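Long-range contact in tRNA (cytosine(38)-C(5))-methyltransferase (Schizosaccharomyces pombe, PDB 6FDF), which methylates carbon 5 of cytosine 38 in the anticodon loop of tRNA(Asp), using S-adenosyl-L-methionine as methyl donor: residues Q258-E263 and M274-R279. Residues are numbered along the deposited sequence; the frame is centred on the assembly and turned at random.
Sequences QMSDHE and MALQLR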
loop_
_atom_site.group_PDB
_atom_site.type_symbol
_atom_site.label_atom_id
_atom_site.label_comp_id
_atom_site.label_asym_id
_atom_site.label_seq_id
_atom_site.Cartn_x
_atom_site.Cartn_y
_atom_site.Cartn_z
ATOM N N GLN A 258 -2.859 -23.206 6.164
ATOM C CA GLN A 258 -2.997 -24.641 6.384
ATOM C C GLN A 258 -3.694 -25.266 5.182
ATOM O O GLN A 258 -4.841 -24.920 4.878
ATOM C CB GLN A 258 -3.797 -24.918 7.653
ATOM C CG GLN A 258 -4.218 -26.378 7.811
ATOM C CD GLN A 258 -5.101 -26.607 9.028
ATOM O OE1 GLN A 258 -5.015 -25.884 10.020
ATOM N NE2 GLN A 258 -5.953 -27.623 8.957
ATOM N N MET A 259 -3.009 -26.185 4.502
ATOM C CA MET A 259 -3.608 -26.899 3.379
ATOM C C MET A 259 -4.261 -28.217 3.774
ATOM O O MET A 259 -5.051 -28.758 2.989
ATOM C CB MET A 259 -2.559 -27.154 2.295
ATOM C CG MET A 259 -2.035 -25.878 1.647
ATOM S SD MET A 259 -1.097 -26.152 0.128
ATOM C CE MET A 259 0.438 -26.804 0.776
ATOM N N SER A 260 -3.951 -28.755 4.951
ATOM C CA SER A 260 -4.603 -29.980 5.387
ATOM C C SER A 260 -6.034 -29.690 5.849
ATOM O O SER A 260 -6.441 -28.541 6.027
ATOM C CB SER A 260 -3.794 -30.640 6.502
ATOM O OG SER A 260 -3.987 -29.953 7.728
ATOM N N ASP A 261 -6.799 -30.761 6.053
ATOM C CA ASP A 261 -8.212 -30.650 6.385
ATOM C C ASP A 261 -8.487 -30.696 7.884
ATOM O O ASP A 261 -9.659 -30.707 8.275
ATOM C CB ASP A 261 -9.008 -31.760 5.690
ATOM C CG ASP A 261 -8.598 -33.144 6.145
ATOM O OD1 ASP A 261 -7.382 -33.391 6.282
ATOM O OD2 ASP A 261 -9.493 -33.987 6.365
ATOM N N HIS A 262 -7.451 -30.738 8.722
ATOM C CA HIS A 262 -7.654 -30.828 10.166
ATOM C C HIS A 262 -8.540 -29.688 10.656
ATOM O O HIS A 262 -8.269 -28.516 10.386
ATOM C CB HIS A 262 -6.313 -30.799 10.904
ATOM C CG HIS A 262 -5.400 -31.934 10.558
ATOM N ND1 HIS A 262 -4.505 -31.877 9.513
ATOM C CD2 HIS A 262 -5.240 -33.155 11.124
ATOM C CE1 HIS A 262 -3.835 -33.014 9.446
ATOM N NE2 HIS A 262 -4.261 -33.805 10.415
ATOM N N GLU A 263 -9.612 -30.039 11.370
ATOM C CA GLU A 263 -10.493 -29.013 11.916
ATOM C C GLU A 263 -9.880 -28.334 13.136
ATOM O O GLU A 263 -10.027 -27.119 13.311
ATOM C CB GLU A 263 -11.855 -29.618 12.265
ATOM C CG GLU A 263 -12.567 -30.263 11.085
ATOM C CD GLU A 263 -13.931 -30.817 11.452
ATOM O OE1 GLU A 263 -14.566 -30.273 12.378
ATOM O OE2 GLU A 263 -14.367 -31.798 10.814
ATOM N N MET A 274 3.976 -30.666 11.087
ATOM C CA MET A 274 4.244 -30.783 9.658
ATOM C C MET A 274 3.064 -31.370 8.896
ATOM O O MET A 274 2.965 -31.170 7.681
ATOM C CB MET A 274 5.497 -31.628 9.415
ATOM C CG MET A 274 6.758 -31.046 10.030
ATOM S SD MET A 274 6.962 -29.304 9.626
ATOM C CE MET A 274 7.366 -29.420 7.887
ATOM N N ALA A 275 2.166 -32.083 9.576
ATOM C CA ALA A 275 1.006 -32.667 8.914
ATOM C C ALA A 275 -0.065 -31.636 8.588
ATOM O O ALA A 275 -1.024 -31.961 7.878
ATOM C CB ALA A 275 0.404 -33.772 9.784
ATOM N N LEU A 276 0.074 -30.409 9.088
ATOM C CA LEU A 276 -0.830 -29.328 8.726
ATOM C C LEU A 276 -0.586 -28.806 7.320
ATOM O O LEU A 276 -1.417 -28.039 6.818
ATOM C CB LEU A 276 -0.697 -28.174 9.720
ATOM C CG LEU A 276 -1.261 -28.457 11.113
ATOM C CD1 LEU A 276 -0.828 -27.371 12.089
ATOM C CD2 LEU A 276 -2.780 -28.570 11.055
ATOM N N GLN A 277 0.523 -29.193 6.684
ATOM C CA GLN A 277 0.839 -28.768 5.320
ATOM C C GLN A 277 0.783 -27.247 5.210
ATOM O O GLN A 277 0.078 -26.680 4.372
ATOM C CB GLN A 277 -0.097 -29.429 4.306
ATOM C CG GLN A 277 -0.157 -30.943 4.401
ATOM C CD GLN A 277 -1.101 -31.545 3.376
ATOM O OE1 GLN A 277 -2.054 -32.239 3.726
ATOM N NE2 GLN A 277 -0.845 -31.272 2.102
ATOM N N LEU A 278 1.543 -26.584 6.080
ATOM C CA LEU A 278 1.552 -25.131 6.140
ATOM C C LEU A 278 2.467 -24.572 5.061
ATOM O O LEU A 278 3.607 -25.025 4.910
ATOM C CB LEU A 278 2.025 -24.668 7.517
ATOM C CG LEU A 278 1.136 -25.106 8.680
ATOM C CD1 LEU A 278 1.911 -25.083 9.993
ATOM C CD2 LEU A 278 -0.074 -24.201 8.768
ATOM N N ARG A 279 1.978 -23.575 4.329
ATOM C CA ARG A 279 2.776 -22.892 3.323
ATOM C C ARG A 279 2.584 -21.388 3.445
ATOM O O ARG A 279 1.573 -20.913 3.967
ATOM C CB ARG A 279 2.414 -23.345 1.898
ATOM C CG ARG A 279 1.035 -22.902 1.394
ATOM C CD ARG A 279 0.938 -23.192 -0.109
ATOM N NE ARG A 279 -0.381 -22.962 -0.703
ATOM C CZ ARG A 279 -0.798 -21.785 -1.168
ATOM N NH1 ARG A 279 -0.016 -20.713 -1.078
ATOM N NH2 ARG A 279 -2.005 -21.673 -1.716
#
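Gln-258 and Leu-276 meet because the glutamine's CG stands anti to the backbone N (chi1 169°) and the chain then runs extended, laying one face of its amide against the leucine, whose CD2 lies over it, 3.6 Å from OE1 of Gln-258. The edges of the same amide serve its own loop. NE2 of Gln-258 donates to O of His-262 at 2.9 Å, in the carbonyl plane and on a lone pair, and also to O of Ser-260, approached from above the carbonyl plane; OE1 accepts from Thr-265. With both ends of the amide engaged, its rotation is fixed, and an alanine here would probably leave the carbonyls of Ser-260 and His-262 without this shared donor and open a gap beside Leu-276.

The backbones pair through Met-259 N, which donates to Gln-277 O at 3.1 Å, and Ser-260 N, which reaches Leu-276 O at 3.2 Å with an N-H...O angle of 160°. Ser-260 OG bonds ND1 of His-262 at 2.7 Å, in the plane of the imidazole, while CE1 of that ring brings its edge to Ala-275 O at 3.4 Å.

At the strand end, Met-259 crosses Arg-279 at about a right angle; its SD lies at the guanidinium edge, 3.4 Å from NE of Arg-279. That arginine also forms a salt bridge with Glu-285 and a cation-pi contact with Trp-212.

Gln-258 and Leu-278 form an antiparallel non-hydrogen-bonded pair, joining strands 256-258 and 278-279 of a small three-stranded sheet completed by 231-232, well away from the cofactor pocket. Helix 265-272 links the two segments and packs Gln-268 and Phe-269 against Leu-276, while Leu-278 rests on Leu-222 of helix 219-225.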